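Local coordinates for NMB1025 protein (Neisseria meningitidis serogroup B, PDB 3KJJ), which is of unknown function but, as a trimeric member of the YjgF/RutC family, may act like relatives that hydrolyse reactive enamine or imine metabolites, at residues 35-40 and 44-49; 49-54 and 89-94; 83-88 and 98-103. One frame throughout, in Å; residues are numbered along the deposited sequence.

The three contacts illustrate how a small alpha-beta subunit joins loop, helix, helix and strand one after another. Interaction 1 folds the loop 35-40 onto the start of helix 43-60; interaction 2 joins the next turns of that helix to the end of helix 81-91; interaction 3 ties helix 81-91 to strand 99-104. Their centres lie about 11 Å (1 and 2), 10 Å (2 and 3) and 13 Å (1 and 3) apart. Interactions 1 and 2 share Asp49, and Leu51 also packs on Trp88 of interaction 3. Interactions 2 and 3 border the second subunit, probably near the intersubunit cleft that holds the ligand site in relatives; no other chain of the assembly touches interaction 1.

Interaction 1: 35-40 and 44-49; sequences MVPENG and AEQTAD
Glu45 opens the contact by laying its CB alongside the backbone of Gly40, with 3.7 Å from Glu45 CB to Gly40 CA. Its carboxylate turns back to the chain between the segments, where OE1 accepts from the N-H of Glu41. One residue on, Gln46 does two jobs with an extended side chain. Its methylenes and amide cross the ring of Pro37, Pro37 CG coming within 3.3 Å of Gln46 OE1, while NE2 donates to Gly40 O at 3.1 Å from above the carbonyl plane. The same amide also receives the N-H of Arg113 on OE1 and gives a second bond to Glu111 O, so three hydrogen bonds hold it in its rotation.

A turn later, Asp49 gathers three of the contact's polar links. With CG anti to the backbone N (chi1 -179°), its carboxylate reaches across to the loop and each oxygen takes one N-H there. Glu38 N donates to Asp49 OD2 at 2.7 Å, an oxygen that has a further donor one turn on in its own helix, and Asn39 ND2 to Asp49 OD1 at 2.9 Å in a nearly straight bond (175°). Both donors arrive from above the carboxylate plane, which stands 79° from the Asn39 amide. A water donates to Glu38 OE2 at 2.6 Å and to Asp49 OD1 at 2.9 Å, and probably eases the closeness of these two acids. Asn39 O, by contrast, is buried here without a polar partner. The whole is a strand-to-helix connection folded back on the first turns of its own helix, following the strand 29-32 as in the alpha-beta fold of the YjgF family.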
HETATM    1  N   MSE B  35       5.359  10.413  -3.484  1.00 13.33           N
HETATM    2  CA  MSE B  35       5.891  11.612  -4.121  1.00 14.93           C
HETATM    3  C   MSE B  35       4.964  12.753  -3.771  1.00 14.94           C
HETATM    4  O   MSE B  35       3.747  12.634  -3.876  1.00 14.75           O
HETATM    5  CB  MSE B  35       6.029  11.440  -5.626  1.00 15.14           C
HETATM    6  CG  MSE B  35       6.996  10.320  -6.043  1.00 18.99           C
HETATM    7 SE   MSE B  35       8.912  10.741  -5.964  1.00 26.61          SE
HETATM    8  CE  MSE B  35       9.584   8.979  -6.416  1.00 18.10           C
ATOM      9  N   VAL B  36       5.572  13.844  -3.331  1.00 16.28           N
ATOM     10  CA  VAL B  36       4.865  15.005  -2.818  1.00 16.72           C
ATOM     11  C   VAL B  36       5.236  16.211  -3.685  1.00 18.92           C
ATOM     12  O   VAL B  36       6.278  16.204  -4.332  1.00 18.33           O
ATOM     13  CB  VAL B  36       5.241  15.276  -1.338  1.00 17.24           C
ATOM     14  CG1 VAL B  36       4.789  14.121  -0.448  1.00 19.79           C
ATOM     15  CG2 VAL B  36       6.738  15.510  -1.194  1.00 22.93           C
ATOM     16  N   PRO B  37       4.384  17.248  -3.699  1.00 19.51           N
ATOM     17  CA  PRO B  37       4.602  18.406  -4.555  1.00 19.41           C
ATOM     18  C   PRO B  37       5.894  19.134  -4.210  1.00 21.48           C
ATOM     19  O   PRO B  37       6.192  19.332  -3.036  1.00 18.89           O
ATOM     20  CB  PRO B  37       3.402  19.307  -4.239  1.00 17.89           C
ATOM     21  CG  PRO B  37       2.404  18.422  -3.624  1.00 17.91           C
ATOM     22  CD  PRO B  37       3.160  17.385  -2.896  1.00 19.88           C
ATOM     23  N   GLU B  38       6.657  19.496  -5.240  1.00 23.65           N
ATOM     24  CA  GLU B  38       7.835  20.350  -5.090  1.00 24.69           C
ATOM     25  C   GLU B  38       7.547  21.716  -5.701  1.00 24.07           C
ATOM     26  O   GLU B  38       8.299  22.670  -5.487  1.00 21.91           O
ATOM     27  CB  GLU B  38       9.057  19.718  -5.770  1.00 26.55           C
ATOM     28  CG  GLU B  38       9.681  18.570  -4.982  1.00 27.01           C
ATOM     29  CD  GLU B  38      10.821  17.872  -5.727  1.00 29.07           C
ATOM     30  OE1 GLU B  38      11.644  17.216  -5.060  1.00 32.76           O
ATOM     31  OE2 GLU B  38      10.893  17.969  -6.972  1.00 28.42           O
ATOM     32  N   ASN B  39       6.447  21.783  -6.453  1.00 23.93           N
ATOM     33  CA  ASN B  39       6.012  22.960  -7.190  1.00 25.43           C
ATOM     34  C   ASN B  39       4.486  23.000  -7.214  1.00 25.07           C
ATOM     35  O   ASN B  39       3.832  21.971  -7.051  1.00 24.58           O
ATOM     36  CB  ASN B  39       6.525  22.897  -8.633  1.00 25.91           C
ATOM     37  CG  ASN B  39       8.032  23.035  -8.732  1.00 31.16           C
ATOM     38  OD1 ASN B  39       8.586  24.109  -8.501  1.00 24.28           O
ATOM     39  ND2 ASN B  39       8.703  21.947  -9.099  1.00 20.98           N
ATOM     40  N   GLY B  40       3.921  24.187  -7.418  1.00 24.52           N
ATOM     41  CA  GLY B  40       2.479  24.329  -7.604  1.00 24.73           C
ATOM     42  C   GLY B  40       1.729  24.593  -6.316  1.00 25.14           C
ATOM     43  O   GLY B  40       2.190  24.232  -5.230  1.00 23.37           O
ATOM     44  N   ALA B  44      -4.357  20.626  -9.244  1.00 24.63           N
ATOM     45  CA  ALA B  44      -3.922  20.315 -10.607  1.00 24.66           C
ATOM     46  C   ALA B  44      -2.430  20.575 -10.809  1.00 24.20           C
ATOM     47  O   ALA B  44      -1.735  19.770 -11.436  1.00 19.90           O
ATOM     48  CB  ALA B  44      -4.730  21.113 -11.617  1.00 24.16           C
ATOM     49  N   GLU B  45      -1.956  21.704 -10.285  1.00 22.72           N
ATOM     50  CA  GLU B  45      -0.548  22.085 -10.403  1.00 22.76           C
ATOM     51  C   GLU B  45       0.330  21.102  -9.635  1.00 18.65           C
ATOM     52  O   GLU B  45       1.342  20.645 -10.141  1.00 16.82           O
ATOM     53  CB  GLU B  45      -0.324  23.520  -9.916  1.00 24.06           C
ATOM     54  CG  GLU B  45      -0.815  24.589 -10.901  1.00 31.87           C
ATOM     55  CD  GLU B  45      -0.986  25.977 -10.270  1.00 35.72           C
ATOM     56  OE1 GLU B  45      -0.519  26.200  -9.130  1.00 34.02           O
ATOM     57  OE2 GLU B  45      -1.594  26.851 -10.927  1.00 36.71           O
ATOM     58  N   GLN B  46      -0.086  20.758  -8.423  1.00 18.20           N
ATOM     59  CA  GLN B  46       0.667  19.827  -7.594  1.00 18.66           C
ATOM     60  C   GLN B  46       0.629  18.405  -8.147  1.00 16.92           C
ATOM     61  O   GLN B  46       1.649  17.705  -8.127  1.00 18.88           O
ATOM     62  CB  GLN B  46       0.184  19.884  -6.146  1.00 16.84           C
ATOM     63  CG  GLN B  46       0.613  21.182  -5.456  1.00 21.29           C
ATOM     64  CD  GLN B  46       0.280  21.201  -3.983  1.00 21.75           C
ATOM     65  OE1 GLN B  46      -0.350  20.278  -3.469  1.00 17.25           O
ATOM     66  NE2 GLN B  46       0.712  22.252  -3.291  1.00 22.30           N
ATOM     67  N   THR B  47      -0.525  17.998  -8.675  1.00 16.03           N
ATOM     68  CA  THR B  47      -0.665  16.667  -9.269  1.00 16.58           C
ATOM     69  C   THR B  47       0.310  16.551 -10.452  1.00 15.14           C
ATOM     70  O   THR B  47       1.018  15.548 -10.572  1.00 17.38           O
ATOM     71  CB  THR B  47      -2.139  16.331  -9.668  1.00 17.14           C
ATOM     72  OG1 THR B  47      -2.993  16.406  -8.510  1.00 18.95           O
ATOM     73  CG2 THR B  47      -2.244  14.917 -10.244  1.00 22.02           C
ATOM     74  N   ALA B  48       0.354  17.587 -11.295  1.00 17.87           N
ATOM     75  CA  ALA B  48       1.260  17.626 -12.447  1.00 18.87           C
ATOM     76  C   ALA B  48       2.710  17.440 -12.013  1.00 17.32           C
ATOM     77  O   ALA B  48       3.426  16.630 -12.592  1.00 18.15           O
ATOM     78  CB  ALA B  48       1.108  18.928 -13.226  1.00 17.99           C
ATOM     79  N   ASP B  49       3.135  18.198 -11.008  1.00 19.56           N
ATOM     80  CA  ASP B  49       4.509  18.108 -10.510  1.00 18.26           C
ATOM     81  C   ASP B  49       4.856  16.716  -9.985  1.00 14.66           C
ATOM     82  O   ASP B  49       5.970  16.222 -10.216  1.00 15.84           O
ATOM     83  CB  ASP B  49       4.780  19.140  -9.416  1.00 22.15           C
ATOM     84  CG  ASP B  49       6.213  19.066  -8.901  1.00 14.46           C
ATOM     85  OD1 ASP B  49       7.117  19.530  -9.610  1.00 23.04           O
ATOM     86  OD2 ASP B  49       6.426  18.531  -7.796  1.00 24.62           O
TER
HETATM   87  O   HOH W   1       9.734  18.388  -9.309  1.00 21.64           O

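Interaction 2: 49-54 and 89-94; sequences DVLAQI and DAWVAA
Leu51 and Trp91 carry almost all of this buried contact, and its main element is a CH-pi interaction. Leu51 CD2 stands 3.6 Å from the centroid of the six-membered ring of Trp91, only 9° off the ring normal, so the methyl sits over the face of that ring. The indole gets there because its CG lies anti to the backbone N (chi1 172°), which sends the ring out from the last turn of its helix towards helix 43-60.

Apolar packing extends the overlap along the same side chain. Leu51 CD1 covers the inner end of the indole, 3.8 Å from Trp91 CG, and Leu51 CB follows the pyrrole part, 3.7 Å from Trp91 NE1. The leucine is thus shared out over the indole: CD2 takes the six-membered ring, CD1 the CG side, and CB the NE1 end. Ile54, one helical turn further on, adds a lighter touch, its CG2 meeting Trp91 CZ2 at 4.1 Å.

Trp91 NE1 is 3.7 Å from Leu51 O and does not bond to it; its N-H is taken instead by Asp55 OD1, which holds the indole rotation. Lys65 makes a cation-pi contact with the ring and gives a hydrogen bond to Trp91 O.

The two helices lie side by side on the sheet: Leu51 and Ile54 also rest on Ile116 of strand 114-121, Leu51 reaches Val87 and Trp88 of helix 81-91, the rings of Trp88 and Trp91 meet with their planes at about 40°, and beyond the helix end Val92 packs on Pro18 of the second subunit.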
ATOM      1  N   ASP B  49       3.135  18.198 -11.008  1.00 19.56           N
ATOM      2  CA  ASP B  49       4.509  18.108 -10.510  1.00 18.26           C
ATOM      3  C   ASP B  49       4.856  16.716  -9.985  1.00 14.66           C
ATOM      4  O   ASP B  49       5.970  16.222 -10.216  1.00 15.84           O
ATOM      5  CB  ASP B  49       4.780  19.140  -9.416  1.00 22.15           C
ATOM      6  CG  ASP B  49       6.213  19.066  -8.901  1.00 14.46           C
ATOM      7  OD1 ASP B  49       7.117  19.530  -9.610  1.00 23.04           O
ATOM      8  OD2 ASP B  49       6.426  18.531  -7.796  1.00 24.62           O
ATOM      9  N   VAL B  50       3.905  16.105  -9.281  1.00 12.62           N
ATOM     10  CA  VAL B  50       4.087  14.799  -8.650  1.00 12.99           C
ATOM     11  C   VAL B  50       4.214  13.727  -9.738  1.00 12.08           C
ATOM     12  O   VAL B  50       5.090  12.869  -9.661  1.00 12.00           O
ATOM     13  CB  VAL B  50       2.938  14.500  -7.641  1.00 11.61           C
ATOM     14  CG1 VAL B  50       2.791  13.018  -7.353  1.00 14.67           C
ATOM     15  CG2 VAL B  50       3.185  15.271  -6.313  1.00 12.21           C
ATOM     16  N   LEU B  51       3.349  13.803 -10.751  1.00 14.40           N
ATOM     17  CA  LEU B  51       3.427  12.883 -11.889  1.00 15.35           C
ATOM     18  C   LEU B  51       4.728  13.027 -12.700  1.00 14.34           C
ATOM     19  O   LEU B  51       5.245  12.034 -13.216  1.00 16.86           O
ATOM     20  CB  LEU B  51       2.161  12.949 -12.755  1.00 13.56           C
ATOM     21  CG  LEU B  51       0.855  12.561 -12.025  1.00 14.44           C
ATOM     22  CD1 LEU B  51      -0.380  12.890 -12.844  1.00 15.62           C
ATOM     23  CD2 LEU B  51       0.828  11.085 -11.598  1.00 12.64           C
ATOM     24  N   ALA B  52       5.273  14.243 -12.779  1.00 15.30           N
ATOM     25  CA  ALA B  52       6.561  14.488 -13.453  1.00 16.28           C
ATOM     26  C   ALA B  52       7.747  13.869 -12.713  1.00 15.62           C
ATOM     27  O   ALA B  52       8.628  13.260 -13.329  1.00 14.60           O
ATOM     28  CB  ALA B  52       6.786  16.002 -13.695  1.00 19.90           C
ATOM     29  N   GLN B  53       7.743  13.988 -11.388  1.00 17.09           N
ATOM     30  CA  GLN B  53       8.673  13.251 -10.528  1.00 16.08           C
ATOM     31  C   GLN B  53       8.587  11.750 -10.740  1.00 13.70           C
ATOM     32  O   GLN B  53       9.615  11.072 -10.861  1.00 13.99           O
ATOM     33  CB  GLN B  53       8.378  13.539  -9.058  1.00 18.71           C
ATOM     34  CG  GLN B  53       8.704  14.944  -8.605  1.00 15.40           C
ATOM     35  CD  GLN B  53       8.319  15.156  -7.160  1.00 10.99           C
ATOM     36  OE1 GLN B  53       8.836  14.494  -6.272  1.00 16.16           O
ATOM     37  NE2 GLN B  53       7.388  16.074  -6.922  1.00 14.90           N
ATOM     38  N   ILE B  54       7.361  11.226 -10.770  1.00 14.32           N
ATOM     39  CA  ILE B  54       7.169   9.795 -10.947  1.00 13.03           C
ATOM     40  C   ILE B  54       7.793   9.343 -12.262  1.00 15.13           C
ATOM     41  O   ILE B  54       8.535   8.347 -12.283  1.00 15.35           O
ATOM     42  CB  ILE B  54       5.679   9.368 -10.778  1.00 15.87           C
ATOM     43  CG1 ILE B  54       5.312   9.378  -9.284  1.00 10.52           C
ATOM     44  CG2 ILE B  54       5.449   7.982 -11.372  1.00 17.18           C
ATOM     45  CD1 ILE B  54       3.813   9.424  -8.964  1.00 10.81           C
ATOM     46  N   ASP B  89      -5.975  11.543 -15.414  1.00 18.62           N
ATOM     47  CA  ASP B  89      -6.608  10.983 -16.616  1.00 20.64           C
ATOM     48  C   ASP B  89      -5.864  11.283 -17.908  1.00 18.89           C
ATOM     49  O   ASP B  89      -5.823  10.436 -18.802  1.00 20.90           O
ATOM     50  CB  ASP B  89      -8.061  11.455 -16.753  1.00 21.15           C
ATOM     51  CG  ASP B  89      -8.967  10.850 -15.709  1.00 21.97           C
ATOM     52  OD1 ASP B  89      -8.506   9.973 -14.949  1.00 18.67           O
ATOM     53  OD2 ASP B  89     -10.146  11.253 -15.651  1.00 25.91           O
ATOM     54  N   ALA B  90      -5.302  12.488 -18.001  1.00 17.66           N
ATOM     55  CA  ALA B  90      -4.501  12.919 -19.154  1.00 19.49           C
ATOM     56  C   ALA B  90      -3.102  12.297 -19.173  1.00 19.11           C
ATOM     57  O   ALA B  90      -2.507  12.122 -20.241  1.00 20.67           O
ATOM     58  CB  ALA B  90      -4.397  14.443 -19.186  1.00 20.59           C
ATOM     59  N   TRP B  91      -2.594  11.962 -17.993  1.00 17.72           N
ATOM     60  CA  TRP B  91      -1.223  11.465 -17.827  1.00 15.25           C
ATOM     61  C   TRP B  91      -1.119   9.963 -18.028  1.00 15.89           C
ATOM     62  O   TRP B  91      -0.187   9.512 -18.689  1.00 15.47           O
ATOM     63  CB  TRP B  91      -0.663  11.871 -16.467  1.00 12.76           C
ATOM     64  CG  TRP B  91       0.678  11.261 -16.074  1.00 14.56           C
ATOM     65  CD1 TRP B  91       1.918  11.754 -16.365  1.00 17.02           C
ATOM     66  CD2 TRP B  91       0.894  10.088 -15.272  1.00 10.87           C
ATOM     67  NE1 TRP B  91       2.892  10.948 -15.819  1.00 16.82           N
ATOM     68  CE2 TRP B  91       2.292   9.923 -15.137  1.00 15.09           C
ATOM     69  CE3 TRP B  91       0.038   9.157 -14.659  1.00 12.42           C
ATOM     70  CZ2 TRP B  91       2.855   8.863 -14.417  1.00 12.67           C
ATOM     71  CZ3 TRP B  91       0.591   8.115 -13.943  1.00 11.94           C
ATOM     72  CH2 TRP B  91       1.995   7.971 -13.831  1.00 18.36           C
ATOM     73  N   VAL B  92      -2.068   9.190 -17.483  1.00 15.62           N
ATOM     74  CA  VAL B  92      -1.969   7.710 -17.571  1.00 15.14           C
ATOM     75  C   VAL B  92      -1.839   7.164 -18.997  1.00 15.50           C
ATOM     76  O   VAL B  92      -2.315   7.770 -19.961  1.00 16.62           O
ATOM     77  CB  VAL B  92      -3.107   6.955 -16.833  1.00 18.02           C
ATOM     78  CG1 VAL B  92      -2.940   7.085 -15.339  1.00 15.50           C
ATOM     79  CG2 VAL B  92      -4.477   7.439 -17.280  1.00 16.99           C
ATOM     80  N   ALA B  93      -1.170   6.026 -19.125  1.00 16.32           N
ATOM     81  CA  ALA B  93      -1.024   5.388 -20.424  1.00 16.94           C
ATOM     82  C   ALA B  93      -2.321   4.657 -20.738  1.00 17.57           C
ATOM     83  O   ALA B  93      -2.712   3.732 -20.028  1.00 20.52           O
ATOM     84  CB  ALA B  93       0.164   4.421 -20.413  1.00 15.84           C
ATOM     85  N   ALA B  94      -3.008   5.102 -21.786  1.00 18.50           N
ATOM     86  CA  ALA B  94      -4.304   4.546 -22.165  1.00 19.22           C
ATOM     87  C   ALA B  94      -4.185   3.057 -22.493  1.00 19.55           C
ATOM     88  O   ALA B  94      -3.223   2.643 -23.141  1.00 19.58           O
ATOM     89  CB  ALA B  94      -4.880   5.336 -23.362  1.00 17.16           C
TER

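Interaction 3: 83-88 and 98-103; sequences EMNGVW and PARACV
Helix 83-88 and strand 99-103 run nearly antiparallel, at 157°, with a closest approach of their axes of 12.2 Å. That gap leaves the two backbones well separated, Asn85 CA lying 10.0 Å from Cys102 CA, and long side chains fill it.

Arg100 spans the distance. Bent at chi3 (89°), it turns its guanidinium end-on to Asn85, whose OD1 takes both NH1 at 3.0 Å and NH2 at 3.1 Å. The oxygen lies in the guanidinium plane, yet both nitrogens approach from one face of the amide, tilted from its carbonyl plane. Arg100 also runs over one face of the Trp88 indole, in the opposite direction to it: NH1 lies 3.2 Å from Trp88 CD1, and CZ makes a cation-pi contact at 4.4 Å from the five-membered ring centroid. Ring and guanidinium planes are 56° apart, so the two do not stack. The selenium of selenomethionine Met84 flanks Arg100 NH1 at 3.8 Å. Pro98 CG meets the indole edge, near its plane, 3.7 Å from Trp88 CZ2, while Trp88 NE1 is satisfied by Arg19 O of the second subunit.

Such helix-on-strand packing belongs to a beta-alpha-beta crossover, here strand 68-75, helix 81-91 and the parallel neighbour strand 99-104, which lines the subunit interface of the YjgF-type trimer.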
ATOM      1  N   GLU B  83     -10.343  17.627  -9.766  1.00 19.27           N
ATOM      2  CA  GLU B  83      -9.184  18.384 -10.237  1.00 20.52           C
ATOM      3  C   GLU B  83      -7.959  17.492 -10.403  1.00 18.09           C
ATOM      4  O   GLU B  83      -7.248  17.595 -11.410  1.00 19.49           O
ATOM      5  CB  GLU B  83      -8.855  19.553  -9.300  1.00 20.72           C
ATOM      6  CG  GLU B  83      -7.818  20.528  -9.861  1.00 25.07           C
ATOM      7  CD  GLU B  83      -7.735  21.843  -9.091  1.00 28.51           C
ATOM      8  OE1 GLU B  83      -8.572  22.071  -8.195  1.00 28.50           O
ATOM      9  OE2 GLU B  83      -6.825  22.649  -9.379  1.00 27.56           O
HETATM   10  N   MSE B  84      -7.719  16.637  -9.408  1.00 17.67           N
HETATM   11  CA  MSE B  84      -6.618  15.667  -9.452  1.00 19.75           C
HETATM   12  C   MSE B  84      -6.835  14.742 -10.641  1.00 20.27           C
HETATM   13  O   MSE B  84      -5.957  14.638 -11.501  1.00 21.55           O
HETATM   14  CB  MSE B  84      -6.510  14.889  -8.131  1.00 19.86           C
HETATM   15  CG  MSE B  84      -5.354  13.868  -8.047  1.00 17.32           C
HETATM   16 SE   MSE B  84      -5.717  12.176  -9.011  1.00 24.12          SE
HETATM   17  CE  MSE B  84      -3.879  11.580  -9.148  1.00 29.16           C
ATOM     18  N   ASN B  85      -8.019  14.121 -10.698  1.00 20.23           N
ATOM     19  CA  ASN B  85      -8.428  13.216 -11.789  1.00 20.15           C
ATOM     20  C   ASN B  85      -8.205  13.755 -13.190  1.00 19.47           C
ATOM     21  O   ASN B  85      -7.765  13.018 -14.065  1.00 19.05           O
ATOM     22  CB  ASN B  85      -9.906  12.807 -11.645  1.00 19.71           C
ATOM     23  CG  ASN B  85     -10.133  11.816 -10.522  1.00 19.46           C
ATOM     24  OD1 ASN B  85      -9.207  11.160 -10.058  1.00 17.50           O
ATOM     25  ND2 ASN B  85     -11.374  11.709 -10.076  1.00 17.86           N
ATOM     26  N   GLY B  86      -8.506  15.035 -13.401  1.00 17.49           N
ATOM     27  CA  GLY B  86      -8.311  15.663 -14.711  1.00 18.61           C
ATOM     28  C   GLY B  86      -6.875  15.575 -15.194  1.00 18.44           C
ATOM     29  O   GLY B  86      -6.624  15.343 -16.382  1.00 17.57           O
ATOM     30  N   VAL B  87      -5.931  15.727 -14.265  1.00 17.70           N
ATOM     31  CA  VAL B  87      -4.524  15.664 -14.597  1.00 16.27           C
ATOM     32  C   VAL B  87      -4.077  14.201 -14.723  1.00 16.93           C
ATOM     33  O   VAL B  87      -3.411  13.836 -15.693  1.00 20.64           O
ATOM     34  CB  VAL B  87      -3.673  16.499 -13.608  1.00 16.82           C
ATOM     35  CG1 VAL B  87      -2.177  16.331 -13.882  1.00 13.11           C
ATOM     36  CG2 VAL B  87      -4.087  17.977 -13.700  1.00 12.36           C
ATOM     37  N   TRP B  88      -4.465  13.378 -13.750  1.00 17.60           N
ATOM     38  CA  TRP B  88      -4.216  11.935 -13.775  1.00 20.38           C
ATOM     39  C   TRP B  88      -4.712  11.285 -15.062  1.00 18.48           C
ATOM     40  O   TRP B  88      -3.954  10.577 -15.720  1.00 20.31           O
ATOM     41  CB  TRP B  88      -4.870  11.271 -12.560  1.00 20.21           C
ATOM     42  CG  TRP B  88      -4.851   9.776 -12.566  1.00 17.44           C
ATOM     43  CD1 TRP B  88      -5.817   8.954 -13.052  1.00 18.55           C
ATOM     44  CD2 TRP B  88      -3.825   8.926 -12.033  1.00 13.89           C
ATOM     45  NE1 TRP B  88      -5.457   7.640 -12.864  1.00 19.39           N
ATOM     46  CE2 TRP B  88      -4.236   7.595 -12.248  1.00 20.30           C
ATOM     47  CE3 TRP B  88      -2.590   9.163 -11.423  1.00 15.53           C
ATOM     48  CZ2 TRP B  88      -3.463   6.493 -11.854  1.00 15.35           C
ATOM     49  CZ3 TRP B  88      -1.816   8.067 -11.033  1.00 18.08           C
ATOM     50  CH2 TRP B  88      -2.260   6.752 -11.256  1.00 20.49           C
ATOM     51  N   PRO B  98      -3.245   1.762 -14.254  1.00 12.01           N
ATOM     52  CA  PRO B  98      -2.918   0.905 -13.111  1.00 12.64           C
ATOM     53  C   PRO B  98      -4.079   0.653 -12.146  1.00 13.88           C
ATOM     54  O   PRO B  98      -5.096   1.362 -12.193  1.00 12.77           O
ATOM     55  CB  PRO B  98      -1.816   1.697 -12.402  1.00 11.75           C
ATOM     56  CG  PRO B  98      -2.177   3.114 -12.670  1.00 12.41           C
ATOM     57  CD  PRO B  98      -2.723   3.136 -14.076  1.00 11.70           C
ATOM     58  N   ALA B  99      -3.928  -0.359 -11.289  1.00 12.82           N
ATOM     59  CA  ALA B  99      -4.783  -0.490 -10.097  1.00 13.81           C
ATOM     60  C   ALA B  99      -4.631   0.812  -9.322  1.00 15.11           C
ATOM     61  O   ALA B  99      -3.521   1.343  -9.204  1.00 13.82           O
ATOM     62  CB  ALA B  99      -4.361  -1.664  -9.243  1.00 13.78           C
ATOM     63  N   ARG B 100      -5.737   1.347  -8.826  1.00 16.39           N
ATOM     64  CA  ARG B 100      -5.700   2.665  -8.195  1.00 17.86           C
ATOM     65  C   ARG B 100      -6.623   2.698  -6.988  1.00 11.17           C
ATOM     66  O   ARG B 100      -7.658   2.043  -6.971  1.00 12.61           O
ATOM     67  CB  ARG B 100      -6.119   3.747  -9.192  1.00 18.86           C
ATOM     68  CG  ARG B 100      -5.652   5.142  -8.833  1.00 19.88           C
ATOM     69  CD  ARG B 100      -6.226   6.203  -9.755  1.00 19.13           C
ATOM     70  NE  ARG B 100      -7.505   6.711  -9.268  1.00 18.23           N
ATOM     71  CZ  ARG B 100      -7.973   7.939  -9.473  1.00 17.57           C
ATOM     72  NH1 ARG B 100      -7.268   8.847 -10.153  1.00 18.37           N
ATOM     73  NH2 ARG B 100      -9.149   8.268  -8.963  1.00 20.26           N
ATOM     74  N   ALA B 101      -6.210   3.433  -5.966  1.00 13.78           N
ATOM     75  CA  ALA B 101      -7.085   3.751  -4.848  1.00 12.58           C
ATOM     76  C   ALA B 101      -6.884   5.217  -4.494  1.00 13.51           C
ATOM     77  O   ALA B 101      -5.782   5.755  -4.616  1.00 15.86           O
ATOM     78  CB  ALA B 101      -6.799   2.837  -3.659  1.00 11.74           C
ATOM     79  N   CYS B 102      -7.956   5.886  -4.089  1.00 13.16           N
ATOM     80  CA  CYS B 102      -7.830   7.291  -3.725  1.00 15.39           C
ATOM     81  C   CYS B 102      -8.536   7.513  -2.408  1.00 13.36           C
ATOM     82  O   CYS B 102      -9.721   7.221  -2.292  1.00 16.12           O
ATOM     83  CB  CYS B 102      -8.383   8.221  -4.805  1.00 18.33           C
ATOM     84  SG  CYS B 102      -8.100   9.970  -4.426  1.00 16.82           S
ATOM     85  N   VAL B 103      -7.781   7.979  -1.415  1.00 16.09           N
ATOM     86  CA  VAL B 103      -8.319   8.180  -0.066  1.00 18.61           C
ATOM     87  C   VAL B 103      -7.915   9.548   0.482  1.00 18.46           C
ATOM     88  O   VAL B 103      -6.976  10.174  -0.001  1.00 17.51           O
ATOM     89  CB  VAL B 103      -7.936   7.030   0.939  1.00 18.43           C
ATOM     90  CG1 VAL B 103      -8.300   5.653   0.369  1.00 24.91           C
ATOM     91  CG2 VAL B 103      -6.463   7.073   1.329  1.00 20.56           C
TER